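Local coordinates for spindle pole body-associated protein VIK1 (Saccharomyces cerevisiae, PDB 2O0A) that recruits the minus-end-directed motor Kar3 to microtubules and to the spindle pole body, working as its heterodimer partner through a kinesin-like domain without a nucleotide-binding site, at residues A[98-102]-A[229-234]; A[198-204]-A[222-228]. One frame throughout, in Å; residues are numbered along the deposited sequence.

Contact 1: residues A[98-102]-A[229-234]; sequences SLSTT and NNLKSI
S100 and N229 meet through a water gripped by three side-chain oxygens. N229 OD1 takes a hydrogen bond from this water at 2.8 Å. S100 OG holds the same water, also at 2.8 Å, and S98 OG joins at 2.7 Å. S100 OG lies anti to its own carbonyl carbon (chi1 -69°), which puts it on the water side. N229 OD1 also rests 3.6 Å from S100 CB. The other end of the N229 amide, ND2, bonds to D188 and E227, so both ends of the amide are held and its flip is fixed.

Further on, S100 O faces the N229-N230 peptide. It comes 3.1 Å from N230 N, but the angle is too poor for a hydrogen bond. I234 CD1 also packs tightly against S100 O. No direct hydrogen bond joins the two segments. A second water makes the other link: it donates to T101 O at 2.9 Å and accepts from L231 N, in the first turn of the helix, with N230 at the N-cap position.

The apolar side of the contact is carried by I234. Its CG2 branch, anti to the backbone N, reaches L99 CD2 at 3.8 Å. Its CD1 end meets T101 CG2 at 3.9 Å. The hydroxyl of T101 turns elsewhere, to D272, and that of T102 bonds to N271.

By comparison with active kinesins, these turns probably occupy the places of the P-loop and switch II. Vik1 has no nucleotide site there. The 98-102 segment leaves strand 94-99, which lies between strands 221-228 and 265-270. The 229-234 segment leads from strand 221-228 into helix 231-243, and helix 276-289 covers T101, L231 and I234 through L279.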
ATOM      1  N   SER A  98       2.995  -1.619   0.059  1.00 11.69           N
ATOM      2  CA  SER A  98       2.643  -2.957   0.504  1.00 12.08           C
ATOM      3  C   SER A  98       3.870  -3.874   0.481  1.00 12.83           C
ATOM      4  O   SER A  98       4.500  -4.027  -0.566  1.00 12.66           O
ATOM      5  CB  SER A  98       1.516  -3.523  -0.365  1.00 12.17           C
ATOM      6  OG  SER A  98       1.150  -4.828   0.076  1.00 13.18           O
ATOM      7  N   LEU A  99       4.193  -4.443   1.645  1.00 12.92           N
ATOM      8  CA  LEU A  99       5.300  -5.397   1.794  1.00 13.72           C
ATOM      9  C   LEU A  99       4.736  -6.795   1.937  1.00 14.62           C
ATOM     10  O   LEU A  99       3.856  -7.052   2.776  1.00 13.61           O
ATOM     11  CB  LEU A  99       6.116  -5.049   3.049  1.00 13.57           C
ATOM     12  CG  LEU A  99       7.121  -3.896   2.958  1.00 15.48           C
ATOM     13  CD1 LEU A  99       6.477  -2.575   2.624  1.00 17.69           C
ATOM     14  CD2 LEU A  99       7.921  -3.773   4.250  1.00 16.21           C
ATOM     15  N   SER A 100       5.249  -7.699   1.115  1.00 15.01           N
ATOM     16  CA  SER A 100       4.778  -9.088   1.071  1.00 16.96           C
ATOM     17  C   SER A 100       5.987  -9.961   0.840  1.00 17.88           C
ATOM     18  O   SER A 100       6.976  -9.496   0.293  1.00 17.58           O
ATOM     19  CB  SER A 100       3.813  -9.280  -0.083  1.00 17.26           C
ATOM     20  OG  SER A 100       2.570  -8.595   0.143  1.00 18.41           O
ATOM     21  N   THR A 101       5.918 -11.227   1.246  1.00 18.95           N
ATOM     22  CA  THR A 101       7.026 -12.147   0.947  1.00 20.01           C
ATOM     23  C   THR A 101       6.599 -13.283   0.011  1.00 20.73           C
ATOM     24  O   THR A 101       7.399 -14.184  -0.308  1.00 21.13           O
ATOM     25  CB  THR A 101       7.669 -12.731   2.234  1.00 20.33           C
ATOM     26  OG1 THR A 101       6.656 -13.383   3.010  1.00 21.38           O
ATOM     27  CG2 THR A 101       8.341 -11.632   3.059  1.00 21.32           C
ATOM     28  N   THR A 102       5.341 -13.241  -0.416  1.00 21.11           N
ATOM     29  CA  THR A 102       4.781 -14.193  -1.369  1.00 21.77           C
ATOM     30  C   THR A 102       4.002 -13.418  -2.428  1.00 22.03           C
ATOM     31  O   THR A 102       3.657 -12.252  -2.203  1.00 20.99           O
ATOM     32  CB  THR A 102       3.839 -15.196  -0.682  1.00 21.80           C
ATOM     33  OG1 THR A 102       2.784 -14.495  -0.002  1.00 24.10           O
ATOM     34  CG2 THR A 102       4.598 -16.062   0.310  1.00 23.55           C
ATOM     35  N   ASN A 229       7.358  -7.280  -2.950  1.00 16.80           N
ATOM     36  CA  ASN A 229       6.629  -8.544  -2.740  1.00 18.11           C
ATOM     37  C   ASN A 229       7.513  -9.782  -2.569  1.00 19.61           C
ATOM     38  O   ASN A 229       7.041 -10.920  -2.700  1.00 19.71           O
ATOM     39  CB  ASN A 229       5.569  -8.772  -3.836  1.00 18.26           C
ATOM     40  CG  ASN A 229       4.366  -7.811  -3.739  1.00 18.07           C
ATOM     41  OD1 ASN A 229       4.275  -6.942  -2.845  1.00 18.85           O
ATOM     42  ND2 ASN A 229       3.434  -7.975  -4.673  1.00 19.46           N
ATOM     43  N   ASN A 230       8.782  -9.548  -2.257  1.00 20.50           N
ATOM     44  CA  ASN A 230       9.673 -10.610  -1.780  1.00 21.64           C
ATOM     45  C   ASN A 230      10.696 -10.057  -0.785  1.00 21.98           C
ATOM     46  O   ASN A 230      10.870  -8.835  -0.696  1.00 21.76           O
ATOM     47  CB  ASN A 230      10.313 -11.373  -2.953  1.00 22.54           C
ATOM     48  CG  ASN A 230      11.017 -10.465  -3.940  1.00 24.13           C
ATOM     49  OD1 ASN A 230      10.788 -10.561  -5.151  0.50 26.65           O
ATOM     50  ND2 ASN A 230      11.893  -9.596  -3.441  1.00 24.68           N
ATOM     51  N   LEU A 231      11.340 -10.938  -0.010  1.00 22.64           N
ATOM     52  CA  LEU A 231      12.215 -10.480   1.082  1.00 23.40           C
ATOM     53  C   LEU A 231      13.370  -9.628   0.585  1.00 22.90           C
ATOM     54  O   LEU A 231      13.719  -8.630   1.217  1.00 22.52           O
ATOM     55  CB  LEU A 231      12.763 -11.641   1.936  1.00 23.67           C
ATOM     56  CG  LEU A 231      13.584 -11.180   3.156  1.00 23.87           C
ATOM     57  CD1 LEU A 231      12.728 -10.476   4.213  1.00 24.94           C
ATOM     58  CD2 LEU A 231      14.351 -12.333   3.793  1.00 24.98           C
ATOM     59  N   LYS A 232      13.953 -10.012  -0.547  1.00 23.59           N
ATOM     60  CA  LYS A 232      15.056  -9.238  -1.109  1.00 24.20           C
ATOM     61  C   LYS A 232      14.644  -7.793  -1.372  1.00 24.14           C
ATOM     62  O   LYS A 232      15.364  -6.869  -0.992  1.00 24.54           O
ATOM     63  CB  LYS A 232      15.591  -9.873  -2.389  1.00 24.56           C
ATOM     64  CG  LYS A 232      16.845 -10.717  -2.181  1.00 27.08           C
ATOM     65  CD  LYS A 232      17.536 -11.018  -3.509  1.00 27.73           C
ATOM     66  CE  LYS A 232      18.660 -10.030  -3.820  0.10 27.69           C
ATOM     67  NZ  LYS A 232      18.173  -8.688  -4.247  0.10 27.81           N
ATOM     68  N   SER A 233      13.463  -7.616  -1.973  1.00 23.91           N
ATOM     69  CA  SER A 233      12.946  -6.284  -2.286  1.00 23.91           C
ATOM     70  C   SER A 233      12.728  -5.497  -0.994  1.00 23.06           C
ATOM     71  O   SER A 233      13.104  -4.332  -0.895  1.00 23.07           O
ATOM     72  CB  SER A 233      11.638  -6.377  -3.092  1.00 23.83           C
ATOM     73  OG  SER A 233      11.825  -7.084  -4.319  1.00 27.25           O
ATOM     74  N   ILE A 234      12.141  -6.152   0.006  1.00 22.92           N
ATOM     75  CA  ILE A 234      11.885  -5.517   1.299  1.00 22.25           C
ATOM     76  C   ILE A 234      13.182  -5.062   1.980  1.00 22.87           C
ATOM     77  O   ILE A 234      13.229  -4.007   2.612  1.00 22.83           O
ATOM     78  CB  ILE A 234      11.088  -6.459   2.218  1.00 21.95           C
ATOM     79  CG1 ILE A 234       9.676  -6.660   1.657  1.00 21.38           C
ATOM     80  CG2 ILE A 234      11.042  -5.926   3.640  1.00 21.48           C
ATOM     81  CD1 ILE A 234       8.956  -7.876   2.219  1.00 21.45           C
TER
HETATM   82  O   HOH W   1       1.730  -6.675  -1.777  1.00 18.24           O
HETATM   83  O   HOH W   2      10.279 -13.677  -0.614  1.00 30.84           O

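Contact 2: residues A[198-204]-A[222-228]; sequences MGIIKVQ and DFYFIEL
K202 and Y224 lie side by side on one face of the sheet. The lysine is extended, with CG anti to the backbone N (chi1 176°). It runs obliquely past the ring, with CD 3.9 Å from Y224 CE1. Its NZ bonds to I165 O and, at 2.9 Å, to a water. That water donates to D222 OD1 and accepts from Q204 NE2, while Q204 OE1 is hydrogen-bonded to T129 OG1. K202 NZ and D222 OD1 are 4.5 Å apart, too far for a salt bridge. Replacing K202 by an alanine is likely to strip the Y224 ring of this aliphatic flank and leave D222 and the shared water without the lysine amine.

Further along, I226 CD1 packs on I200 CG1 at 3.8 Å. M198 CG, anti to the backbone N (chi1 -177°), brings SD to 3.6 Å from I226 CG2.

On the other face, V203 CB meets the F223 ring at its edge. I201 CD1 does the same to F225. E227 forms a salt bridge with R108.

Six backbone bonds join G199, I201 and V203 to E227, F225 and F223. Two sequential antiparallel strands form a hairpin in the central sheet of the kinesin motor fold.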
ATOM      1  N   MET A 198      10.678  -3.802  -7.465  1.00 21.52           N
ATOM      2  CA  MET A 198       9.567  -3.057  -6.912  1.00 19.13           C
ATOM      3  C   MET A 198       8.550  -2.759  -7.998  1.00 16.86           C
ATOM      4  O   MET A 198       8.893  -2.231  -9.059  1.00 16.64           O
ATOM      5  CB  MET A 198      10.088  -1.759  -6.314  1.00 18.90           C
ATOM      6  CG  MET A 198       9.030  -0.890  -5.627  1.00 18.96           C
ATOM      7  SD  MET A 198       9.760   0.531  -4.784  1.00 22.51           S
ATOM      8  CE  MET A 198      10.159   1.554  -6.177  1.00 22.58           C
ATOM      9  N   GLY A 199       7.293  -3.093  -7.737  1.00 15.61           N
ATOM     10  CA  GLY A 199       6.227  -2.647  -8.618  1.00 14.23           C
ATOM     11  C   GLY A 199       5.753  -1.251  -8.241  1.00 14.20           C
ATOM     12  O   GLY A 199       5.691  -0.902  -7.059  1.00 14.08           O
ATOM     13  N   ILE A 200       5.437  -0.446  -9.250  1.00 13.09           N
ATOM     14  CA  ILE A 200       4.856   0.873  -9.032  1.00 13.20           C
ATOM     15  C   ILE A 200       3.603   1.008  -9.876  1.00 12.68           C
ATOM     16  O   ILE A 200       3.652   0.918 -11.103  1.00 11.89           O
ATOM     17  CB  ILE A 200       5.796   2.028  -9.435  1.00 13.39           C
ATOM     18  CG1 ILE A 200       7.141   1.917  -8.714  1.00 14.11           C
ATOM     19  CG2 ILE A 200       5.117   3.374  -9.173  1.00 13.50           C
ATOM     20  CD1 ILE A 200       8.225   2.815  -9.318  1.00 16.67           C
ATOM     21  N   ILE A 201       2.475   1.224  -9.209  1.00 11.77           N
ATOM     22  CA  ILE A 201       1.250   1.573  -9.902  1.00 12.19           C
ATOM     23  C   ILE A 201       0.943   3.021  -9.575  1.00 12.77           C
ATOM     24  O   ILE A 201       0.906   3.382  -8.424  1.00 13.45           O
ATOM     25  CB  ILE A 201       0.098   0.620  -9.508  1.00 11.59           C
ATOM     26  CG1 ILE A 201       0.248  -0.668 -10.312  1.00 13.54           C
ATOM     27  CG2 ILE A 201      -1.288   1.264  -9.779  1.00 14.02           C
ATOM     28  CD1 ILE A 201      -0.702  -1.776  -9.942  1.00 14.57           C
ATOM     29  N   LYS A 202       0.793   3.845 -10.604  1.00 12.44           N
ATOM     30  CA  LYS A 202       0.430   5.240 -10.400  1.00 11.99           C
ATOM     31  C   LYS A 202      -0.970   5.442 -10.948  1.00 11.98           C
ATOM     32  O   LYS A 202      -1.253   5.105 -12.108  1.00 11.85           O
ATOM     33  CB  LYS A 202       1.423   6.174 -11.111  1.00 12.80           C
ATOM     34  CG  LYS A 202       1.022   7.641 -10.990  1.00 14.50           C
ATOM     35  CD  LYS A 202       2.008   8.519 -11.713  1.00 14.02           C
ATOM     36  CE  LYS A 202       1.629   9.983 -11.463  1.00 16.16           C
ATOM     37  NZ  LYS A 202       2.401  10.924 -12.350  1.00 17.34           N
ATOM     38  N   VAL A 203      -1.858   5.949 -10.095  1.00 12.10           N
ATOM     39  CA  VAL A 203      -3.241   6.211 -10.472  1.00 12.39           C
ATOM     40  C   VAL A 203      -3.442   7.718 -10.369  1.00 12.49           C
ATOM     41  O   VAL A 203      -3.055   8.340  -9.367  1.00 13.22           O
ATOM     42  CB  VAL A 203      -4.227   5.461  -9.533  1.00 12.07           C
ATOM     43  CG1 VAL A 203      -5.676   5.848  -9.835  1.00 13.91           C
ATOM     44  CG2 VAL A 203      -4.038   3.946  -9.647  1.00 12.71           C
ATOM     45  N   GLN A 204      -4.025   8.326 -11.401  1.00 13.05           N
ATOM     46  CA  GLN A 204      -4.375   9.747 -11.329  1.00 13.26           C
ATOM     47  C   GLN A 204      -5.895   9.860 -11.248  1.00 13.79           C
ATOM     48  O   GLN A 204      -6.608   9.171 -11.976  1.00 14.02           O
ATOM     49  CB  GLN A 204      -3.899  10.486 -12.568  1.00 12.93           C
ATOM     50  CG  GLN A 204      -2.405  10.452 -12.786  1.00 15.55           C
ATOM     51  CD  GLN A 204      -2.028  11.149 -14.090  1.00 17.37           C
ATOM     52  OE1 GLN A 204      -2.388  10.706 -15.188  1.00 21.31           O
ATOM     53  NE2 GLN A 204      -1.335  12.258 -13.965  1.00 18.33           N
ATOM     54  N   ASP A 222      -2.693  12.388  -7.247  1.00 14.65           N
ATOM     55  CA  ASP A 222      -1.885  11.206  -7.580  1.00 14.48           C
ATOM     56  C   ASP A 222      -1.889  10.226  -6.428  1.00 13.61           C
ATOM     57  O   ASP A 222      -1.755  10.617  -5.271  1.00 14.16           O
ATOM     58  CB  ASP A 222      -0.436  11.593  -7.855  1.00 14.92           C
ATOM     59  CG  ASP A 222      -0.286  12.543  -9.034  1.00 18.24           C
ATOM     60  OD1 ASP A 222      -1.080  12.462  -9.992  1.00 20.12           O
ATOM     61  OD2 ASP A 222       0.654  13.368  -8.989  1.00 23.99           O
ATOM     62  N   PHE A 223      -2.038   8.950  -6.781  1.00 12.51           N
ATOM     63  CA  PHE A 223      -1.935   7.841  -5.835  1.00 11.68           C
ATOM     64  C   PHE A 223      -0.901   6.841  -6.335  1.00 11.94           C
ATOM     65  O   PHE A 223      -0.914   6.486  -7.512  1.00 12.01           O
ATOM     66  CB  PHE A 223      -3.302   7.161  -5.704  1.00 12.27           C
ATOM     67  CG  PHE A 223      -3.231   5.813  -5.036  1.00 10.83           C
ATOM     68  CD1 PHE A 223      -2.871   5.731  -3.695  1.00 12.10           C
ATOM     69  CD2 PHE A 223      -3.501   4.639  -5.749  1.00 10.46           C
ATOM     70  CE1 PHE A 223      -2.764   4.504  -3.051  1.00 11.95           C
ATOM     71  CE2 PHE A 223      -3.404   3.382  -5.122  1.00 12.82           C
ATOM     72  CZ  PHE A 223      -3.032   3.311  -3.763  1.00 12.56           C
ATOM     73  N   TYR A 224      -0.024   6.367  -5.439  1.00 11.12           N
ATOM     74  CA  TYR A 224       1.004   5.394  -5.807  1.00 11.43           C
ATOM     75  C   TYR A 224       0.841   4.145  -4.982  1.00 11.33           C
ATOM     76  O   TYR A 224       0.848   4.218  -3.754  1.00 11.50           O
ATOM     77  CB  TYR A 224       2.417   5.956  -5.585  1.00 13.29           C
ATOM     78  CG  TYR A 224       2.648   7.268  -6.278  1.00 13.11           C
ATOM     79  CD1 TYR A 224       3.294   7.317  -7.517  1.00 15.17           C
ATOM     80  CD2 TYR A 224       2.239   8.465  -5.680  1.00 14.82           C
ATOM     81  CE1 TYR A 224       3.507   8.540  -8.159  1.00 16.13           C
ATOM     82  CE2 TYR A 224       2.446   9.684  -6.327  1.00 14.91           C
ATOM     83  CZ  TYR A 224       3.073   9.707  -7.546  1.00 16.91           C
ATOM     84  OH  TYR A 224       3.296  10.922  -8.174  1.00 18.86           O
ATOM     85  N   PHE A 225       0.713   3.007  -5.662  1.00 10.14           N
ATOM     86  CA  PHE A 225       0.698   1.702  -5.006  1.00 10.25           C
ATOM     87  C   PHE A 225       2.034   1.034  -5.264  1.00 10.48           C
ATOM     88  O   PHE A 225       2.382   0.720  -6.411  1.00 10.54           O
ATOM     89  CB  PHE A 225      -0.460   0.872  -5.552  1.00 10.78           C
ATOM     90  CG  PHE A 225      -0.538  -0.530  -5.012  1.00 10.47           C
ATOM     91  CD1 PHE A 225      -0.545  -0.779  -3.650  1.00 10.44           C
ATOM     92  CD2 PHE A 225      -0.680  -1.600  -5.891  1.00 11.08           C
ATOM     93  CE1 PHE A 225      -0.654  -2.089  -3.152  1.00 12.62           C
ATOM     94  CE2 PHE A 225      -0.799  -2.911  -5.409  1.00 13.18           C
ATOM     95  CZ  PHE A 225      -0.784  -3.158  -4.032  1.00 12.31           C
ATOM     96  N   ILE A 226       2.794   0.851  -4.190  1.00 10.67           N
ATOM     97  CA  ILE A 226       4.135   0.290  -4.272  1.00 11.82           C
ATOM     98  C   ILE A 226       4.076  -1.155  -3.780  1.00 11.90           C
ATOM     99  O   ILE A 226       3.562  -1.419  -2.700  1.00 12.51           O
ATOM    100  CB  ILE A 226       5.125   1.112  -3.418  1.00 11.94           C
ATOM    101  CG1 ILE A 226       5.190   2.559  -3.908  1.00 14.04           C
ATOM    102  CG2 ILE A 226       6.497   0.417  -3.369  1.00 14.00           C
ATOM    103  CD1 ILE A 226       5.627   2.722  -5.365  1.00 16.82           C
ATOM    104  N   GLU A 227       4.583  -2.094  -4.592  1.00 11.65           N
ATOM    105  CA  GLU A 227       4.620  -3.495  -4.201  1.00 12.53           C
ATOM    106  C   GLU A 227       6.066  -3.927  -4.000  1.00 12.95           C
ATOM    107  O   GLU A 227       6.868  -3.902  -4.933  1.00 13.74           O
ATOM    108  CB  GLU A 227       3.939  -4.380  -5.241  1.00 12.68           C
ATOM    109  CG  GLU A 227       2.433  -4.184  -5.276  1.00 13.21           C
ATOM    110  CD  GLU A 227       1.789  -4.962  -6.408  1.00 16.94           C
ATOM    111  OE1 GLU A 227       1.694  -4.423  -7.526  1.00 21.95           O
ATOM    112  OE2 GLU A 227       1.359  -6.092  -6.168  1.00 19.83           O
ATOM    113  N   LEU A 228       6.378  -4.314  -2.775  1.00 13.52           N
ATOM    114  CA  LEU A 228       7.662  -4.917  -2.461  1.00 14.52           C
ATOM    115  C   LEU A 228       7.334  -6.334  -2.014  1.00 14.94           C
ATOM    116  O   LEU A 228       7.037  -6.555  -0.857  1.00 14.21           O
ATOM    117  CB  LEU A 228       8.367  -4.117  -1.369  1.00 15.23           C
ATOM    118  CG  LEU A 228       8.818  -2.709  -1.772  1.00 15.86           C
ATOM    119  CD1 LEU A 228       9.031  -1.844  -0.569  1.00 16.16           C
ATOM    120  CD2 LEU A 228      10.072  -2.795  -2.664  1.00 17.87           C
TER
HETATM  121  O   HOH W   3       0.505  13.090 -12.182  1.00 27.29           O

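In the fold
From the N terminus, after helix 4-23, the early strands and helix 72-89, the chain enters strand 94-99 and residues 98-102, then helix 105-116. Much later it runs along strand 197-207, turns through a partly disordered connection and returns as strand 221-228. Contact 2 closes this short loop. Residues 229-234 follow at once and lead into helix 231-243. There contact 1 closes a much longer loop, 126 residues between its segments, and contact 2 falls wholly within it. The two contacts also touch directly: strand 94-99 runs parallel to strand 221-228, with S98 N probably bonded to I226 O. Together they tie the hairpin, the middle of the sheet and helix 231-243 into one unit.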